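Local coordinates for protein AGR_C_4470p (Agrobacterium tumefaciens str. C58, PDB 2HQV) that is of unknown function but belongs to the ChuX/HutX haem-utilisation family, and so probably takes part in handling haem, at residues R71-I85 against Q174-R186. Residues are numbered along the deposited sequence; the frame is centred on the assembly and turned at random.
Sequences RFDAIWNEMRGWGEI and QLAKFEELRDGFR
Lys177 CB and Phe178 N lie over one indole face of Trp82, with Met79 CG over the opposite face. Lys177 CB is 3.9 Å from the five-membered ring centroid and 27° off its normal, a CH-pi contact. The extended lysine chain runs past the indole in the reverse direction, carrying NZ to Gly81 O (2.8 Å), a hydrogen bond made from above the carbonyl plane. At the far rim, Trp82 CH2 meets the edge of the Phe178 ring at CD1 (3.9 Å). Leu181 crosses Trp82 nearly at a right angle, placing CD2 3.7 Å from CZ2. The axes of helix segments 72-79 and 174-185, nearly antiparallel (162°), come no nearer than 11.6 Å; Ile75 and Glu78 reach across to Leu181, and Trp82 enters from the turn just after helix 72-79. Both helices pack on the six-stranded antiparallel sheet of the ChuX/HutX fold, Ile75 on Ile132 and Phe178 on Phe134 of strand 129-139. Gln174 is stretched out toward the loop holding Trp82 and Glu84, its chi1 of -163° putting CG opposite the backbone N. Its NE2 hydrogens point nearly straight at Trp82 O (2.8 Å) and Glu84 O (3.0 Å), one each, from above both carbonyl planes, while OE1 accepts from Arg163 N. Phe185 CE1 meets Arg71 CG at 3.9 Å.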
loop_
_atom_site.group_PDB
_atom_site.type_symbol
_atom_site.label_atom_id
_atom_site.label_comp_id
_atom_site.label_asym_id
_atom_site.label_seq_id
_atom_site.Cartn_x
_atom_site.Cartn_y
_atom_site.Cartn_z
ATOM N N ARG A 71 17.131 7.193 12.983
ATOM C CA ARG A 71 17.506 5.823 13.321
ATOM C C ARG A 71 17.013 4.829 12.251
ATOM O O ARG A 71 17.179 3.614 12.397
ATOM C CB ARG A 71 16.928 5.436 14.691
ATOM C CG ARG A 71 17.591 6.122 15.894
ATOM C CD ARG A 71 19.097 5.850 15.937
ATOM N NE ARG A 71 19.843 6.771 15.082
ATOM C CZ ARG A 71 21.047 6.523 14.567
ATOM N NH1 ARG A 71 21.659 5.371 14.805
ATOM N NH2 ARG A 71 21.646 7.442 13.819
ATOM N N PHE A 72 16.430 5.352 11.173
ATOM C CA PHE A 72 15.892 4.526 10.087
ATOM C C PHE A 72 16.830 3.393 9.655
ATOM O O PHE A 72 16.474 2.219 9.747
ATOM C CB PHE A 72 15.540 5.416 8.889
ATOM C CG PHE A 72 14.819 4.699 7.766
ATOM C CD1 PHE A 72 15.516 3.904 6.861
ATOM C CD2 PHE A 72 13.445 4.849 7.601
ATOM C CE1 PHE A 72 14.855 3.272 5.804
ATOM C CE2 PHE A 72 12.772 4.224 6.552
ATOM C CZ PHE A 72 13.477 3.434 5.651
ATOM N N ASP A 73 18.024 3.749 9.189
ATOM C CA ASP A 73 19.010 2.763 8.742
ATOM C C ASP A 73 19.431 1.761 9.820
ATOM O O ASP A 73 19.549 0.567 9.548
ATOM C CB ASP A 73 20.253 3.485 8.210
ATOM C CG ASP A 73 20.080 3.969 6.786
ATOM O OD1 ASP A 73 19.013 4.528 6.464
ATOM O OD2 ASP A 73 21.020 3.791 5.988
ATOM N N ALA A 74 19.671 2.241 11.035
ATOM C CA ALA A 74 20.088 1.355 12.120
ATOM C C ALA A 74 18.999 0.339 12.443
ATOM O O ALA A 74 19.274 -0.849 12.655
ATOM C CB ALA A 74 20.422 2.169 13.369
ATOM N N ILE A 75 17.758 0.809 12.479
ATOM C CA ILE A 75 16.637 -0.063 12.789
ATOM C C ILE A 75 16.393 -1.077 11.678
ATOM O O ILE A 75 16.156 -2.257 11.950
ATOM C CB ILE A 75 15.370 0.775 13.086
ATOM C CG1 ILE A 75 15.585 1.541 14.402
ATOM C CG2 ILE A 75 14.134 -0.124 13.172
ATOM C CD1 ILE A 75 14.491 2.552 14.752
ATOM N N TRP A 76 16.465 -0.629 10.429
ATOM C CA TRP A 76 16.274 -1.538 9.305
ATOM C C TRP A 76 17.359 -2.619 9.330
ATOM O O TRP A 76 17.069 -3.801 9.177
ATOM C CB TRP A 76 16.335 -0.769 7.982
ATOM C CG TRP A 76 16.029 -1.608 6.797
ATOM C CD1 TRP A 76 16.922 -2.299 6.028
ATOM C CD2 TRP A 76 14.732 -1.876 6.246
ATOM N NE1 TRP A 76 16.262 -2.981 5.036
ATOM C CE2 TRP A 76 14.917 -2.745 5.147
ATOM C CE3 TRP A 76 13.431 -1.475 6.581
ATOM C CZ2 TRP A 76 13.848 -3.213 4.367
ATOM C CZ3 TRP A 76 12.363 -1.941 5.807
ATOM C CH2 TRP A 76 12.583 -2.806 4.716
ATOM N N ASN A 77 18.610 -2.210 9.521
ATOM C CA ASN A 77 19.719 -3.166 9.565
ATOM C C ASN A 77 19.494 -4.159 10.704
ATOM O O ASN A 77 19.720 -5.363 10.559
ATOM C CB ASN A 77 21.051 -2.439 9.777
ATOM C CG ASN A 77 22.212 -3.401 9.964
ATOM O OD1 ASN A 77 22.548 -4.167 9.059
ATOM N ND2 ASN A 77 22.827 -3.373 11.146
ATOM N N GLU A 78 19.044 -3.639 11.835
ATOM C CA GLU A 78 18.767 -4.452 13.008
ATOM C C GLU A 78 17.719 -5.518 12.674
ATOM O O GLU A 78 17.923 -6.715 12.910
ATOM C CB GLU A 78 18.254 -3.554 14.139
ATOM C CG GLU A 78 18.278 -4.181 15.507
ATOM C CD GLU A 78 19.689 -4.332 16.043
ATOM O OE1 GLU A 78 20.309 -3.305 16.395
ATOM O OE2 GLU A 78 20.177 -5.476 16.099
HETATM N N MSE A 79 16.599 -5.083 12.107
HETATM C CA MSE A 79 15.523 -6.013 11.773
HETATM C C MSE A 79 15.909 -7.046 10.715
HETATM O O MSE A 79 15.352 -8.141 10.685
HETATM C CB MSE A 79 14.280 -5.240 11.326
HETATM C CG MSE A 79 13.723 -4.324 12.410
HETATM SE SE MSE A 79 12.027 -3.525 11.897
HETATM C CE MSE A 79 12.628 -2.471 10.376
ATOM N N ARG A 80 16.858 -6.705 9.850
ATOM C CA ARG A 80 17.291 -7.647 8.826
ATOM C C ARG A 80 17.871 -8.909 9.468
ATOM O O ARG A 80 17.972 -9.950 8.826
ATOM C CB ARG A 80 18.339 -7.007 7.909
ATOM C CG ARG A 80 17.787 -5.909 7.008
ATOM C CD ARG A 80 18.817 -5.481 5.983
ATOM N NE ARG A 80 19.301 -6.638 5.241
ATOM C CZ ARG A 80 20.520 -7.148 5.366
ATOM N NH1 ARG A 80 21.396 -6.596 6.202
ATOM N NH2 ARG A 80 20.857 -8.227 4.674
ATOM N N GLY A 81 18.247 -8.815 10.740
ATOM C CA GLY A 81 18.801 -9.971 11.421
ATOM C C GLY A 81 17.748 -10.724 12.212
ATOM O O GLY A 81 18.054 -11.720 12.864
ATOM N N TRP A 82 16.502 -10.259 12.139
ATOM C CA TRP A 82 15.403 -10.883 12.877
ATOM C C TRP A 82 14.824 -12.130 12.222
ATOM O O TRP A 82 13.999 -12.815 12.820
ATOM C CB TRP A 82 14.267 -9.879 13.089
ATOM C CG TRP A 82 14.566 -8.733 14.020
ATOM C CD1 TRP A 82 15.776 -8.399 14.569
ATOM C CD2 TRP A 82 13.631 -7.751 14.484
ATOM N NE1 TRP A 82 15.647 -7.270 15.344
ATOM C CE2 TRP A 82 14.343 -6.851 15.311
ATOM C CE3 TRP A 82 12.259 -7.543 14.279
ATOM C CZ2 TRP A 82 13.726 -5.754 15.936
ATOM C CZ3 TRP A 82 11.642 -6.448 14.901
ATOM C CH2 TRP A 82 12.381 -5.569 15.721
ATOM N N GLY A 83 15.246 -12.430 11.001
ATOM C CA GLY A 83 14.718 -13.594 10.320
ATOM C C GLY A 83 13.481 -13.223 9.526
ATOM O O GLY A 83 13.334 -12.078 9.103
ATOM N N GLU A 84 12.579 -14.177 9.327
ATOM C CA GLU A 84 11.366 -13.905 8.563
ATOM C C GLU A 84 10.323 -13.147 9.381
ATOM O O GLU A 84 9.792 -13.662 10.359
ATOM C CB GLU A 84 10.754 -15.212 8.044
ATOM C CG GLU A 84 9.560 -15.003 7.117
ATOM C CD GLU A 84 8.876 -16.306 6.728
ATOM O OE1 GLU A 84 7.883 -16.260 5.974
ATOM O OE2 GLU A 84 9.333 -17.377 7.176
ATOM N N ILE A 85 10.041 -11.917 8.975
ATOM C CA ILE A 85 9.051 -11.096 9.659
ATOM C C ILE A 85 7.816 -10.961 8.766
ATOM O O ILE A 85 7.705 -11.635 7.744
ATOM C CB ILE A 85 9.633 -9.684 9.995
ATOM C CG1 ILE A 85 10.287 -9.045 8.760
ATOM C CG2 ILE A 85 10.675 -9.813 11.093
ATOM C CD1 ILE A 85 9.320 -8.622 7.646
ATOM N N GLN A 174 12.826 -13.969 17.844
ATOM C CA GLN A 174 12.493 -12.703 17.198
ATOM C C GLN A 174 11.925 -11.714 18.208
ATOM O O GLN A 174 12.313 -10.549 18.239
ATOM C CB GLN A 174 11.475 -12.951 16.090
ATOM C CG GLN A 174 11.354 -11.818 15.095
ATOM C CD GLN A 174 10.545 -12.227 13.889
ATOM O OE1 GLN A 174 9.322 -12.142 13.897
ATOM N NE2 GLN A 174 11.225 -12.697 12.847
ATOM N N LEU A 175 11.006 -12.198 19.037
ATOM C CA LEU A 175 10.378 -11.377 20.068
ATOM C C LEU A 175 11.424 -10.748 20.975
ATOM O O LEU A 175 11.347 -9.563 21.286
ATOM C CB LEU A 175 9.412 -12.223 20.902
ATOM C CG LEU A 175 8.730 -11.508 22.072
ATOM C CD1 LEU A 175 7.985 -10.274 21.563
ATOM C CD2 LEU A 175 7.770 -12.466 22.771
ATOM N N ALA A 176 12.402 -11.546 21.403
ATOM C CA ALA A 176 13.463 -11.053 22.278
ATOM C C ALA A 176 14.220 -9.877 21.645
ATOM O O ALA A 176 14.527 -8.891 22.322
ATOM C CB ALA A 176 14.439 -12.189 22.615
ATOM N N LYS A 177 14.517 -9.980 20.351
ATOM C CA LYS A 177 15.231 -8.911 19.648
ATOM C C LYS A 177 14.371 -7.654 19.554
ATOM O O LYS A 177 14.872 -6.535 19.662
ATOM C CB LYS A 177 15.635 -9.371 18.242
ATOM C CG LYS A 177 16.571 -10.582 18.246
ATOM C CD LYS A 177 16.950 -11.009 16.842
ATOM C CE LYS A 177 17.886 -12.214 16.863
ATOM N NZ LYS A 177 18.282 -12.615 15.483
ATOM N N PHE A 178 13.074 -7.840 19.340
ATOM C CA PHE A 178 12.150 -6.710 19.262
ATOM C C PHE A 178 12.150 -5.976 20.613
ATOM O O PHE A 178 12.376 -4.764 20.684
ATOM C CB PHE A 178 10.729 -7.204 18.957
ATOM C CG PHE A 178 9.665 -6.161 19.183
ATOM C CD1 PHE A 178 9.324 -5.260 18.180
ATOM C CD2 PHE A 178 9.035 -6.051 20.419
ATOM C CE1 PHE A 178 8.372 -4.261 18.403
ATOM C CE2 PHE A 178 8.080 -5.052 20.651
ATOM C CZ PHE A 178 7.751 -4.156 19.635
ATOM N N GLU A 179 11.894 -6.724 21.682
ATOM C CA GLU A 179 11.854 -6.152 23.027
ATOM C C GLU A 179 13.157 -5.427 23.362
ATOM O O GLU A 179 13.148 -4.324 23.903
ATOM C CB GLU A 179 11.600 -7.257 24.047
ATOM C CG GLU A 179 10.356 -8.087 23.752
ATOM C CD GLU A 179 10.082 -9.120 24.826
ATOM O OE1 GLU A 179 11.052 -9.757 25.288
ATOM O OE2 GLU A 179 8.902 -9.301 25.200
ATOM N N GLU A 180 14.272 -6.067 23.026
ATOM C CA GLU A 180 15.606 -5.530 23.257
ATOM C C GLU A 180 15.752 -4.166 22.574
ATOM O O GLU A 180 16.118 -3.175 23.203
ATOM C CB GLU A 180 16.625 -6.517 22.688
ATOM C CG GLU A 180 18.079 -6.218 22.974
ATOM C CD GLU A 180 19.000 -7.079 22.115
ATOM O OE1 GLU A 180 18.729 -8.294 21.985
ATOM O OE2 GLU A 180 19.992 -6.545 21.572
ATOM N N LEU A 181 15.468 -4.120 21.279
ATOM C CA LEU A 181 15.573 -2.874 20.530
ATOM C C LEU A 181 14.599 -1.814 21.062
ATOM O O LEU A 181 14.988 -0.659 21.290
ATOM C CB LEU A 181 15.313 -3.137 19.045
ATOM C CG LEU A 181 15.485 -1.951 18.098
ATOM C CD1 LEU A 181 16.913 -1.399 18.208
ATOM C CD2 LEU A 181 15.186 -2.395 16.685
ATOM N N ARG A 182 13.341 -2.211 21.267
ATOM C CA ARG A 182 12.312 -1.302 21.784
ATOM C C ARG A 182 12.689 -0.743 23.164
ATOM O O ARG A 182 12.567 0.459 23.400
ATOM C CB ARG A 182 10.955 -2.023 21.856
ATOM C CG ARG A 182 9.762 -1.157 22.317
ATOM C CD ARG A 182 9.624 -1.049 23.840
ATOM N NE ARG A 182 8.960 -2.203 24.448
ATOM C CZ ARG A 182 9.538 -3.379 24.656
ATOM N NH1 ARG A 182 10.801 -3.561 24.303
ATOM N NH2 ARG A 182 8.860 -4.371 25.217
ATOM N N ASP A 183 13.150 -1.609 24.068
ATOM C CA ASP A 183 13.532 -1.161 25.412
ATOM C C ASP A 183 14.579 -0.045 25.359
ATOM O O ASP A 183 14.529 0.901 26.145
ATOM C CB ASP A 183 14.101 -2.318 26.244
ATOM C CG ASP A 183 13.056 -3.343 26.617
ATOM O OD1 ASP A 183 11.852 -3.009 26.595
ATOM O OD2 ASP A 183 13.448 -4.483 26.952
ATOM N N GLY A 184 15.525 -0.172 24.432
ATOM C CA GLY A 184 16.579 0.820 24.294
ATOM C C GLY A 184 16.117 2.231 23.989
ATOM O O GLY A 184 16.845 3.197 24.235
ATOM N N PHE A 185 14.909 2.360 23.452
ATOM C CA PHE A 185 14.358 3.664 23.109
ATOM C C PHE A 185 13.415 4.177 24.186
ATOM O O PHE A 185 12.978 5.330 24.149
ATOM C CB PHE A 185 13.636 3.588 21.760
ATOM C CG PHE A 185 14.565 3.450 20.587
ATOM C CD1 PHE A 185 15.404 4.500 20.223
ATOM C CD2 PHE A 185 14.620 2.265 19.859
ATOM C CE1 PHE A 185 16.289 4.375 19.153
ATOM C CE2 PHE A 185 15.499 2.128 18.788
ATOM C CZ PHE A 185 16.339 3.186 18.430
ATOM N N ARG A 186 13.111 3.315 25.150
ATOM C CA ARG A 186 12.226 3.674 26.247
ATOM C C ARG A 186 13.039 4.403 27.309
ATOM O O ARG A 186 12.606 5.500 27.724
ATOM C CB ARG A 186 11.577 2.421 26.837
#